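PDB 7LPQ: cytoplasmic protein from Cryptococcus neoformans var. grubii serotype A, which probably acts as a steryl-beta-glucosidase of glycosyl hydrolase family 5, releasing glucose from sterol glucosides. Local coordinates for residues A[269-274]-A[429-434]; A[451-456]-A[499-504]; A[468-473]-A[485-490]; A[520-525]-A[566-571]. All blocks are in the same frame, centred on the assembly; numbering follows the deposited sequence.

From the N terminus, contact 1 closes over a span of 154 residues and joins the loops that follow barrel strands 263-267 and 424-427. The next strand, 447-449, leads into contact 2, where residues 451-456 lie on helix 490-512. Within this span, contact 3 pairs strands 467-469 and 486-488 as an antiparallel ribbon just before the helix. Contact 4 comes last, bringing strand 518-522 beside strand 567-570. Apart from contact 3 within contact 2, all follow in series and none cross. Contacts 1, 2 and 4 meet round the bound YAJ at one end of the barrel; E271 reaches H452, Y454 reaches E521, and E500 and D455 hold the start of contact 3.

Contact 1 of 4, residues A[269-274]-A[429-434]; sequences INEPGE and APVLRQ. With YAJ (~{N}-[(3~{R},5~{S})-5-(hydroxymethyl)-1-methyl-pyrrolidin-3-yl]-2-(3-oxidanylidene-4~{H}-1,4-benzoxazin-6-yl)ethanamide), chain E.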
# COMPACT_ATOMS: atom_id res chain seq x y z
N ILE A 269 4.15 9.32 0.10
CA ILE A 269 3.37 9.01 1.29
C ILE A 269 2.20 8.10 0.91
O ILE A 269 1.52 8.31 -0.10
CB ILE A 269 2.90 10.30 1.98
CG1 ILE A 269 2.31 9.99 3.35
CG2 ILE A 269 1.88 11.03 1.12
CD1 ILE A 269 1.81 11.22 4.10
N ASN A 270 1.95 7.09 1.74
CA ASN A 270 1.03 6.02 1.40
C ASN A 270 -0.42 6.47 1.54
O ASN A 270 -0.80 7.05 2.56
CB ASN A 270 1.28 4.81 2.30
CG ASN A 270 0.42 3.63 1.94
OD1 ASN A 270 0.67 2.95 0.94
ND2 ASN A 270 -0.61 3.38 2.74
N GLU A 271 -1.23 6.18 0.50
CA GLU A 271 -2.67 6.44 0.49
C GLU A 271 -3.04 7.68 1.29
O GLU A 271 -3.76 7.59 2.30
CB GLU A 271 -3.42 5.21 1.02
CG GLU A 271 -3.03 3.90 0.33
CD GLU A 271 -4.04 2.76 0.56
OE1 GLU A 271 -4.88 2.87 1.47
OE2 GLU A 271 -3.96 1.74 -0.17
N PRO A 272 -2.60 8.86 0.87
CA PRO A 272 -2.84 10.07 1.68
C PRO A 272 -4.32 10.40 1.77
O PRO A 272 -5.07 10.28 0.79
CB PRO A 272 -2.08 11.16 0.92
CG PRO A 272 -2.05 10.69 -0.50
CD PRO A 272 -1.94 9.17 -0.42
N GLY A 273 -4.74 10.82 2.96
CA GLY A 273 -6.11 11.24 3.14
C GLY A 273 -6.35 12.64 2.58
O GLY A 273 -5.47 13.49 2.55
N GLU A 274 -7.59 12.87 2.14
CA GLU A 274 -7.97 14.15 1.56
C GLU A 274 -8.62 15.09 2.56
O GLU A 274 -8.83 16.26 2.24
CB GLU A 274 -8.92 13.92 0.37
CG GLU A 274 -8.48 12.81 -0.57
CD GLU A 274 -9.25 12.83 -1.89
OE1 GLU A 274 -8.79 12.19 -2.86
OE2 GLU A 274 -10.31 13.49 -1.95
N ALA A 429 -0.36 8.50 -6.49
CA ALA A 429 -1.47 9.43 -6.38
C ALA A 429 -2.47 8.92 -5.33
O ALA A 429 -2.45 7.74 -4.97
CB ALA A 429 -2.16 9.60 -7.73
N PRO A 430 -3.34 9.80 -4.83
CA PRO A 430 -4.34 9.36 -3.85
C PRO A 430 -5.21 8.24 -4.41
O PRO A 430 -5.38 8.08 -5.62
CB PRO A 430 -5.16 10.63 -3.58
CG PRO A 430 -4.25 11.76 -3.95
CD PRO A 430 -3.42 11.25 -5.10
N VAL A 431 -5.76 7.45 -3.48
CA VAL A 431 -6.52 6.26 -3.85
C VAL A 431 -7.60 6.62 -4.87
O VAL A 431 -8.41 7.52 -4.64
CB VAL A 431 -7.14 5.61 -2.60
CG1 VAL A 431 -8.23 4.63 -3.00
CG2 VAL A 431 -6.08 4.90 -1.78
N LEU A 432 -7.60 5.90 -5.99
CA LEU A 432 -8.65 6.00 -7.01
C LEU A 432 -8.77 7.40 -7.59
O LEU A 432 -9.84 7.81 -8.03
CB LEU A 432 -10.00 5.53 -6.44
CG LEU A 432 -10.01 4.02 -6.16
CD1 LEU A 432 -11.04 3.68 -5.09
CD2 LEU A 432 -10.24 3.20 -7.43
N ARG A 433 -7.67 8.14 -7.58
CA ARG A 433 -7.55 9.39 -8.31
C ARG A 433 -6.46 9.23 -9.37
O ARG A 433 -5.51 8.48 -9.19
CB ARG A 433 -7.20 10.57 -7.39
CG ARG A 433 -8.11 10.70 -6.17
CD ARG A 433 -9.43 11.36 -6.53
NE ARG A 433 -10.10 11.90 -5.36
CZ ARG A 433 -11.36 12.33 -5.34
NH1 ARG A 433 -12.10 12.27 -6.45
NH2 ARG A 433 -11.89 12.81 -4.22
N GLN A 434 -6.61 9.94 -10.48
CA GLN A 434 -5.54 9.99 -11.47
C GLN A 434 -4.42 10.88 -10.95
O GLN A 434 -4.66 11.82 -10.19
CB GLN A 434 -6.06 10.52 -12.80
CG GLN A 434 -6.81 9.49 -13.62
CD GLN A 434 -7.27 10.03 -14.96
OE1 GLN A 434 -7.85 11.11 -15.03
NE2 GLN A 434 -7.02 9.29 -16.03
C10 YAJ E . -6.85 0.78 -3.27
C13 YAJ E . -9.54 0.08 -3.75
C20 YAJ E . -4.87 -1.08 2.96
C21 YAJ E . -4.41 -2.46 2.74
C22 YAJ E . -3.28 -2.93 3.65
C01 YAJ E . -5.43 -4.60 2.35
C03 YAJ E . -6.61 -2.54 2.10
C04 YAJ E . -6.28 -0.98 2.30
C06 YAJ E . -7.34 0.34 0.41
C08 YAJ E . -7.31 1.33 -0.77
C09 YAJ E . -7.75 0.87 -2.19
C11 YAJ E . -7.27 0.36 -4.55
C12 YAJ E . -8.61 0.01 -4.83
C14 YAJ E . -9.09 0.52 -2.47
C16 YAJ E . -11.34 -0.76 -5.24
C18 YAJ E . -10.33 -1.06 -6.25
N02 YAJ E . -5.66 -3.25 2.96
N05 YAJ E . -6.29 -0.06 1.15
N15 YAJ E . -10.92 -0.27 -4.03
O07 YAJ E . -8.44 -0.12 0.73
O17 YAJ E . -12.52 -1.08 -5.44
O19 YAJ E . -9.02 -0.38 -6.07
O23 YAJ E . -3.61 -2.69 5.01
O HOH W 1 -5.71 8.23 -0.99
O HOH W 2 -8.37 9.58 -2.14
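E274 and R433 meet side-on: R433 NE donates to E274 OE1 at 2.8 Å and R433 NH2 to E274 OE2 at 2.8 Å. Each oxygen offers its syn lone pair, and the carboxylate and guanidinium planes lie only 14° apart. The arginine chain folds back at chi2 (-79°) to present this edge. Further in, V431 CG2 rests on E271 CD at 3.8 Å, while its other methyl, CG1, faces C09 of YAJ. E271 OE2 takes the amide N05 of YAJ at 3.2 Å and also bonds H452 ND1. P272 and P430 touch through their CG atoms, 4.2 Å apart, beside W405, F400 and V401 of helix 400-419. The type II turn P430-R433, closed by R433 N to P430 O, directs V431 and R433 toward the 269-274 loop. Two waters stitch the loops together: one joins P272 O to V431 N, the other E274 OE1 to V431 O. N270-E271-P272 matches the Asn-Glu-Pro motif that follows the fourth barrel strand in family 5, whose glutamate is probably the acid/base. The two-bond salt bridge and the water bridges tie the turn to this loop, with the ion pair at its solvent-exposed end.

Contact 2 of 4, residues A[451-456]-A[499-504]; sequences PHFYDG and GELAVL. With YAJ (~{N}-[(3~{R},5~{S})-5-(hydroxymethyl)-1-methyl-pyrrolidin-3-yl]-2-(3-oxidanylidene-4~{H}-1,4-benzoxazin-6-yl)ethanamide), chain E.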
# COMPACT_ATOMS: atom_id res chain seq x y z
N PRO A 451 0.54 2.98 -8.36
CA PRO A 451 -0.83 2.87 -7.86
C PRO A 451 -1.05 1.55 -7.13
O PRO A 451 -0.33 0.57 -7.32
CB PRO A 451 -1.69 2.95 -9.13
CG PRO A 451 -0.82 2.38 -10.20
CD PRO A 451 0.62 2.77 -9.83
N HIS A 452 -2.08 1.54 -6.30
CA HIS A 452 -2.57 0.33 -5.66
C HIS A 452 -3.85 -0.13 -6.34
O HIS A 452 -4.56 0.65 -6.97
CB HIS A 452 -2.83 0.58 -4.17
CG HIS A 452 -1.62 1.04 -3.41
ND1 HIS A 452 -1.65 1.35 -2.07
CD2 HIS A 452 -0.35 1.27 -3.82
CE1 HIS A 452 -0.46 1.74 -1.68
NE2 HIS A 452 0.35 1.70 -2.72
N PHE A 453 -4.14 -1.43 -6.22
CA PHE A 453 -5.40 -1.95 -6.69
C PHE A 453 -5.79 -3.15 -5.84
O PHE A 453 -4.97 -4.03 -5.58
CB PHE A 453 -5.38 -2.38 -8.16
CG PHE A 453 -6.70 -2.91 -8.65
CD1 PHE A 453 -7.03 -4.24 -8.49
CD2 PHE A 453 -7.62 -2.07 -9.25
CE1 PHE A 453 -8.24 -4.73 -8.92
CE2 PHE A 453 -8.83 -2.55 -9.70
CZ PHE A 453 -9.15 -3.89 -9.53
N TYR A 454 -7.06 -3.19 -5.44
CA TYR A 454 -7.64 -4.33 -4.75
C TYR A 454 -8.93 -4.73 -5.44
O TYR A 454 -9.63 -3.88 -5.99
CB TYR A 454 -7.91 -4.01 -3.28
CG TYR A 454 -6.65 -3.93 -2.46
CD1 TYR A 454 -6.08 -5.08 -1.93
CD2 TYR A 454 -6.03 -2.71 -2.24
CE1 TYR A 454 -4.93 -5.00 -1.18
CE2 TYR A 454 -4.88 -2.63 -1.50
CZ TYR A 454 -4.33 -3.78 -0.97
OH TYR A 454 -3.16 -3.70 -0.23
N ASP A 455 -9.23 -6.02 -5.44
CA ASP A 455 -10.56 -6.50 -5.80
C ASP A 455 -11.51 -6.05 -4.69
O ASP A 455 -11.68 -6.76 -3.69
CB ASP A 455 -10.56 -8.01 -5.99
CG ASP A 455 -11.93 -8.56 -6.33
OD1 ASP A 455 -12.90 -7.77 -6.46
OD2 ASP A 455 -12.03 -9.79 -6.48
N GLY A 456 -12.12 -4.87 -4.86
CA GLY A 456 -12.80 -4.23 -3.75
C GLY A 456 -13.97 -5.03 -3.19
O GLY A 456 -14.19 -5.05 -1.98
N GLY A 499 -9.05 -5.65 -17.19
CA GLY A 499 -9.30 -4.36 -17.81
C GLY A 499 -9.14 -3.20 -16.85
O GLY A 499 -8.83 -2.08 -17.27
N GLU A 500 -9.34 -3.44 -15.55
CA GLU A 500 -9.17 -2.36 -14.58
C GLU A 500 -7.69 -2.04 -14.39
O GLU A 500 -7.31 -0.87 -14.28
CB GLU A 500 -9.82 -2.74 -13.24
CG GLU A 500 -11.34 -2.87 -13.32
CD GLU A 500 -12.01 -2.76 -11.96
OE1 GLU A 500 -11.92 -1.69 -11.32
OE2 GLU A 500 -12.63 -3.76 -11.52
N LEU A 501 -6.84 -3.07 -14.34
CA LEU A 501 -5.41 -2.82 -14.25
C LEU A 501 -4.90 -2.10 -15.49
O LEU A 501 -3.93 -1.34 -15.42
CB LEU A 501 -4.67 -4.14 -14.03
CG LEU A 501 -4.65 -4.72 -12.62
CD1 LEU A 501 -3.66 -3.96 -11.74
CD2 LEU A 501 -6.03 -4.70 -11.97
N ALA A 502 -5.56 -2.32 -16.63
CA ALA A 502 -5.17 -1.62 -17.85
C ALA A 502 -5.38 -0.12 -17.73
O ALA A 502 -4.67 0.66 -18.38
CB ALA A 502 -5.97 -2.16 -19.04
N VAL A 503 -6.33 0.32 -16.91
CA VAL A 503 -6.55 1.75 -16.74
C VAL A 503 -5.38 2.38 -16.01
O VAL A 503 -4.98 3.52 -16.31
CB VAL A 503 -7.90 2.01 -16.05
CG1 VAL A 503 -8.06 3.49 -15.74
CG2 VAL A 503 -9.05 1.53 -16.93
N LEU A 504 -4.81 1.66 -15.04
CA LEU A 504 -3.63 2.20 -14.36
C LEU A 504 -2.51 2.50 -15.35
O LEU A 504 -1.86 3.55 -15.27
CB LEU A 504 -3.15 1.24 -13.28
CG LEU A 504 -4.21 0.79 -12.27
CD1 LEU A 504 -3.56 -0.04 -11.16
CD2 LEU A 504 -4.96 1.98 -11.69
C10 YAJ E . -6.85 0.78 -3.27
C13 YAJ E . -9.54 0.08 -3.75
C20 YAJ E . -4.87 -1.08 2.96
C21 YAJ E . -4.41 -2.46 2.74
C22 YAJ E . -3.28 -2.93 3.65
C01 YAJ E . -5.43 -4.60 2.35
C03 YAJ E . -6.61 -2.54 2.10
C04 YAJ E . -6.28 -0.98 2.30
C06 YAJ E . -7.34 0.34 0.41
C08 YAJ E . -7.31 1.33 -0.77
C09 YAJ E . -7.75 0.87 -2.19
C11 YAJ E . -7.27 0.36 -4.55
C12 YAJ E . -8.61 0.01 -4.83
C14 YAJ E . -9.09 0.52 -2.47
C16 YAJ E . -11.34 -0.76 -5.24
C18 YAJ E . -10.33 -1.06 -6.25
N02 YAJ E . -5.66 -3.25 2.96
N05 YAJ E . -6.29 -0.06 1.15
N15 YAJ E . -10.92 -0.27 -4.03
O07 YAJ E . -8.44 -0.12 0.73
O17 YAJ E . -12.52 -1.08 -5.44
O19 YAJ E . -9.02 -0.38 -6.07
O23 YAJ E . -3.61 -2.69 5.01
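F453, on the loop after the sixth strand of the TIM barrel, turns its ring onto helix 490-512, the helix that leads to the seventh strand. With CG anti to the backbone N (chi1 -179°), the ring reaches across to L501, whose CD2 methyl sits 3.7 Å from the ring centroid and 12° off the normal, a CH-pi contact over the face. The opposite face is covered by C18 of YAJ, so the phenylalanine is held between the helix and the benzoxazinone. One helix position earlier, E500 meets the ring edge: OE1 lies near the ring plane, 3.6 Å from F453 CE2, and the carboxylate stands 89° to the ring. The same OE1 accepts from I472 N at the start of helix 471-475, which helps hold the carboxylate there. A turn along the helix, L504 covers the other end of the loop. Its CD1 lies 3.8 Å from P451 CG and 4.2 Å from F453 CB, and the proline and leucine side chains run past each other in opposite directions. The loop itself is tied to strand 518-522 by backbone bonds between P451 and G520 and between F453 and E521. Beyond F453 the backbone passes directly to the ligand, where Y454 N points almost straight at O19 of YAJ in a weak, 3.5 Å hydrogen bond.

Contact 3 of 4, residues A[468-473]-A[485-490]; sequences NADAIG and AVRIGE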
# COMPACT_ATOMS: atom_id res chain seq x y z
N ASN A 468 -19.21 -9.88 -9.69
CA ASN A 468 -18.34 -8.78 -9.30
C ASN A 468 -18.71 -7.57 -10.14
O ASN A 468 -19.54 -7.65 -11.05
CB ASN A 468 -16.86 -9.15 -9.48
CG ASN A 468 -15.96 -8.39 -8.52
OD1 ASN A 468 -16.10 -7.18 -8.35
ND2 ASN A 468 -15.03 -9.11 -7.89
N ALA A 469 -18.09 -6.43 -9.82
CA ALA A 469 -18.45 -5.17 -10.47
C ALA A 469 -17.20 -4.35 -10.74
O ALA A 469 -16.21 -4.44 -10.02
CB ALA A 469 -19.44 -4.36 -9.63
N ASP A 470 -17.27 -3.53 -11.79
CA ASP A 470 -16.15 -2.72 -12.27
C ASP A 470 -16.06 -1.45 -11.43
O ASP A 470 -16.68 -0.42 -11.74
CB ASP A 470 -16.33 -2.43 -13.75
CG ASP A 470 -15.29 -1.46 -14.28
OD1 ASP A 470 -14.29 -1.21 -13.59
OD2 ASP A 470 -15.49 -0.96 -15.41
N ALA A 471 -15.25 -1.51 -10.37
CA ALA A 471 -15.13 -0.37 -9.46
C ALA A 471 -14.70 0.89 -10.20
O ALA A 471 -15.30 1.95 -10.04
CB ALA A 471 -14.14 -0.70 -8.35
N ILE A 472 -13.66 0.78 -11.03
CA ILE A 472 -13.09 1.96 -11.67
C ILE A 472 -14.07 2.54 -12.69
O ILE A 472 -14.19 3.77 -12.83
CB ILE A 472 -11.73 1.63 -12.30
CG1 ILE A 472 -10.73 1.26 -11.20
CG2 ILE A 472 -11.23 2.81 -13.11
CD1 ILE A 472 -9.41 0.74 -11.72
N GLY A 473 -14.78 1.68 -13.41
CA GLY A 473 -15.80 2.17 -14.32
C GLY A 473 -16.89 2.95 -13.61
O GLY A 473 -17.35 3.99 -14.10
N ALA A 485 -22.53 -2.47 -14.42
CA ALA A 485 -21.13 -2.67 -14.07
C ALA A 485 -20.85 -4.09 -13.58
O ALA A 485 -19.70 -4.40 -13.26
CB ALA A 485 -20.70 -1.67 -13.00
N VAL A 486 -21.87 -4.95 -13.53
CA VAL A 486 -21.73 -6.28 -12.94
C VAL A 486 -21.37 -7.29 -14.01
O VAL A 486 -21.82 -7.21 -15.16
CB VAL A 486 -23.03 -6.69 -12.23
CG1 VAL A 486 -22.94 -8.12 -11.71
CG2 VAL A 486 -23.35 -5.72 -11.10
N ARG A 487 -20.54 -8.26 -13.63
CA ARG A 487 -20.19 -9.38 -14.49
C ARG A 487 -20.39 -10.67 -13.70
O ARG A 487 -20.23 -10.70 -12.48
CB ARG A 487 -18.74 -9.31 -14.99
CG ARG A 487 -18.25 -7.93 -15.33
CD ARG A 487 -18.46 -7.57 -16.81
NE ARG A 487 -17.92 -6.24 -17.08
CZ ARG A 487 -18.66 -5.13 -17.17
NH1 ARG A 487 -19.99 -5.18 -17.04
NH2 ARG A 487 -18.07 -3.96 -17.39
N ILE A 488 -20.74 -11.74 -14.42
CA ILE A 488 -21.01 -13.04 -13.82
C ILE A 488 -20.04 -14.05 -14.41
O ILE A 488 -19.72 -13.98 -15.60
CB ILE A 488 -22.46 -13.49 -14.06
CG1 ILE A 488 -23.42 -12.66 -13.21
CG2 ILE A 488 -22.62 -14.97 -13.74
CD1 ILE A 488 -23.87 -11.39 -13.90
N GLY A 489 -19.58 -14.97 -13.58
CA GLY A 489 -18.71 -16.04 -14.06
C GLY A 489 -17.24 -15.68 -13.98
O GLY A 489 -16.84 -14.52 -14.10
N GLU A 490 -16.42 -16.72 -13.79
CA GLU A 490 -14.98 -16.52 -13.65
C GLU A 490 -14.41 -15.74 -14.82
O GLU A 490 -13.73 -14.73 -14.64
CB GLU A 490 -14.28 -17.88 -13.52
CG GLU A 490 -14.59 -18.62 -12.24
CD GLU A 490 -13.87 -18.04 -11.05
OE1 GLU A 490 -14.51 -17.87 -9.99
OE2 GLU A 490 -12.65 -17.75 -11.17
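N468 and R487 form an antiparallel hydrogen-bonded pair, with N468 N to R487 O at 3.1 Å and R487 N to N468 O at 2.8 Å, while A469 and V486 make the adjacent non-hydrogen-bonded pair of this two-stranded antiparallel sheet. D470 N then bonds to A485 O at 3.0 Å, carrying the ladder one step past the strand. CA-H...O contacts from V486 to N468 O and from A469 to A485 O fill the gaps between these bonds. On one face A469 CB lies against V486 CG2; on the other, N468 and R487 project toward M496 of helix 490-512. N468 ND2 is bonded to D455 OD1. D470 caps the helix that follows: its OD1 receives G473 N at 2.9 Å from above the carboxylate plane. Its OD2 bonds to Y479 OH and lies 4.4 Å from R487 NH2, with no N-H directed at it. The guanidinium, offset over A485 O, bonds instead to Q484 O through NH1. Sheet and helix start thus share one aspartate, whose charge the nearby arginine and the capped helix N terminus may ease, while E500 OE1, close to D470 OD1, would oppose this; the net effect is uncertain.

Contact 4 of 4, residues A[520-525]-A[566-571]; sequences GEIGIP and LNYAIW. With YAJ (~{N}-[(3~{R},5~{S})-5-(hydroxymethyl)-1-methyl-pyrrolidin-3-yl]-2-(3-oxidanylidene-4~{H}-1,4-benzoxazin-6-yl)ethanamide), chain E.
Through its backbone, W571 donates N-H to I522 O at 2.7 Å. That is the one direct hydrogen bond between 520-525 and 566-571, near the ends of the seventh and eighth barrel strands, which splay 53° apart here. I522 O also receives a CA-H...O contact from I570 CA at 3.2 Å. A water extends the join beyond the strands, accepting from I524 N and donating to W571 O at 2.7 Å. Apolar packing is lighter: I522 CG2 lies 4.3 Å from Y568 CB. The flat groups meet at the ligand side. E521 and W571 run side by side, E521 CD 3.6 Å from W571 CE3, with carboxylate and indole planes 35° apart. A chi1 of -173° swings the indole away from its own N, alongside the glutamate and with one face against the pyrrolidine end of YAJ. There the hydroxymethyl carbon C22 lies over the face that E521 OE1 also overlies, at a distance too short to be reliable. E521 sits where family 5 enzymes carry their nucleophile, and probably plays that part. Y454 OH holds E521 OE1 and R100 NH1 makes a salt bridge to OE2, so both oxygens are gripped and the carboxylate should keep a fixed rotation facing the ligand.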
# COMPACT_ATOMS: atom_id res chain seq x y z
N GLY A 520 1.79 -1.08 -6.51
CA GLY A 520 2.48 -1.12 -5.23
C GLY A 520 1.80 -1.98 -4.19
O GLY A 520 2.47 -2.47 -3.27
N GLU A 521 0.48 -2.19 -4.33
CA GLU A 521 -0.28 -3.03 -3.42
C GLU A 521 -1.38 -3.74 -4.19
O GLU A 521 -2.11 -3.11 -4.95
CB GLU A 521 -0.91 -2.21 -2.29
CG GLU A 521 0.01 -1.82 -1.16
CD GLU A 521 -0.74 -1.16 -0.02
OE1 GLU A 521 -1.96 -1.44 0.12
OE2 GLU A 521 -0.13 -0.35 0.72
N ILE A 522 -1.50 -5.05 -3.97
CA ILE A 522 -2.58 -5.85 -4.52
C ILE A 522 -2.63 -7.16 -3.74
O ILE A 522 -1.59 -7.74 -3.40
CB ILE A 522 -2.40 -6.10 -6.04
CG1 ILE A 522 -3.57 -6.94 -6.57
CG2 ILE A 522 -1.07 -6.80 -6.33
CD1 ILE A 522 -3.65 -7.00 -8.07
N GLY A 523 -3.84 -7.63 -3.46
CA GLY A 523 -3.99 -8.85 -2.69
C GLY A 523 -5.44 -9.10 -2.37
O GLY A 523 -6.33 -8.33 -2.74
N ILE A 524 -5.67 -10.21 -1.66
CA ILE A 524 -7.01 -10.65 -1.32
C ILE A 524 -7.02 -11.13 0.12
O ILE A 524 -6.00 -11.55 0.67
CB ILE A 524 -7.51 -11.77 -2.24
CG1 ILE A 524 -6.54 -12.95 -2.25
CG2 ILE A 524 -7.68 -11.26 -3.67
CD1 ILE A 524 -6.83 -14.01 -1.19
N PRO A 525 -8.19 -11.07 0.76
CA PRO A 525 -8.29 -11.54 2.15
C PRO A 525 -8.38 -13.05 2.24
O PRO A 525 -9.06 -13.70 1.45
CB PRO A 525 -9.58 -10.88 2.65
CG PRO A 525 -10.42 -10.75 1.42
CD PRO A 525 -9.46 -10.48 0.29
N LEU A 566 2.52 -6.42 -15.84
CA LEU A 566 2.81 -5.38 -14.89
C LEU A 566 3.81 -5.84 -13.84
O LEU A 566 3.89 -7.02 -13.50
CB LEU A 566 1.53 -4.91 -14.19
CG LEU A 566 0.72 -3.80 -14.86
CD1 LEU A 566 -0.75 -3.88 -14.44
CD2 LEU A 566 1.32 -2.45 -14.53
N ASN A 567 4.62 -4.88 -13.36
CA ASN A 567 5.32 -5.04 -12.09
C ASN A 567 4.32 -4.84 -10.95
O ASN A 567 3.37 -4.06 -11.07
CB ASN A 567 6.45 -4.03 -11.96
CG ASN A 567 7.29 -3.92 -13.22
OD1 ASN A 567 8.11 -4.79 -13.52
ND2 ASN A 567 7.11 -2.83 -13.95
N TYR A 568 4.53 -5.56 -9.85
CA TYR A 568 3.64 -5.41 -8.71
C TYR A 568 4.29 -5.95 -7.45
O TYR A 568 5.29 -6.68 -7.50
CB TYR A 568 2.28 -6.11 -8.95
CG TYR A 568 2.36 -7.60 -9.19
CD1 TYR A 568 2.57 -8.49 -8.16
CD2 TYR A 568 2.22 -8.11 -10.48
CE1 TYR A 568 2.65 -9.87 -8.39
CE2 TYR A 568 2.29 -9.47 -10.73
CZ TYR A 568 2.50 -10.34 -9.68
OH TYR A 568 2.56 -11.69 -9.94
N ALA A 569 3.69 -5.60 -6.31
CA ALA A 569 4.10 -6.09 -5.00
C ALA A 569 2.83 -6.52 -4.27
O ALA A 569 1.96 -5.69 -4.00
CB ALA A 569 4.84 -5.01 -4.21
N ILE A 570 2.74 -7.81 -3.95
CA ILE A 570 1.55 -8.33 -3.30
C ILE A 570 1.48 -7.84 -1.86
O ILE A 570 2.49 -7.79 -1.15
CB ILE A 570 1.54 -9.87 -3.35
CG1 ILE A 570 1.41 -10.36 -4.79
CG2 ILE A 570 0.40 -10.42 -2.48
CD1 ILE A 570 2.00 -11.74 -5.00
N TRP A 571 0.28 -7.47 -1.42
CA TRP A 571 0.01 -7.20 -0.01
C TRP A 571 -0.65 -8.44 0.60
O TRP A 571 -1.76 -8.80 0.19
CB TRP A 571 -0.89 -5.97 0.16
CG TRP A 571 -1.03 -5.61 1.59
CD1 TRP A 571 -1.88 -6.18 2.48
CD2 TRP A 571 -0.26 -4.65 2.32
NE1 TRP A 571 -1.68 -5.64 3.73
CE2 TRP A 571 -0.70 -4.69 3.66
CE3 TRP A 571 0.76 -3.76 1.97
CZ2 TRP A 571 -0.18 -3.86 4.64
CZ3 TRP A 571 1.29 -2.94 2.96
CH2 TRP A 571 0.82 -3.00 4.28
C10 YAJ E . -6.85 0.78 -3.27
C13 YAJ E . -9.54 0.08 -3.75
C20 YAJ E . -4.87 -1.08 2.96
C21 YAJ E . -4.41 -2.46 2.74
C22 YAJ E . -3.28 -2.93 3.65
C01 YAJ E . -5.43 -4.60 2.35
C03 YAJ E . -6.61 -2.54 2.10
C04 YAJ E . -6.28 -0.98 2.30
C06 YAJ E . -7.34 0.34 0.41
C08 YAJ E . -7.31 1.33 -0.77
C09 YAJ E . -7.75 0.87 -2.19
C11 YAJ E . -7.27 0.36 -4.55
C12 YAJ E . -8.61 0.01 -4.83
C14 YAJ E . -9.09 0.52 -2.47
C16 YAJ E . -11.34 -0.76 -5.24
C18 YAJ E . -10.33 -1.06 -6.25
N02 YAJ E . -5.66 -3.25 2.96
N05 YAJ E . -6.29 -0.06 1.15
N15 YAJ E . -10.92 -0.27 -4.03
O07 YAJ E . -8.44 -0.12 0.73
O17 YAJ E . -12.52 -1.08 -5.44
O19 YAJ E . -9.02 -0.38 -6.07
O23 YAJ E . -3.61 -2.69 5.01
O HOH W 3 -3.08 -11.13 -0.22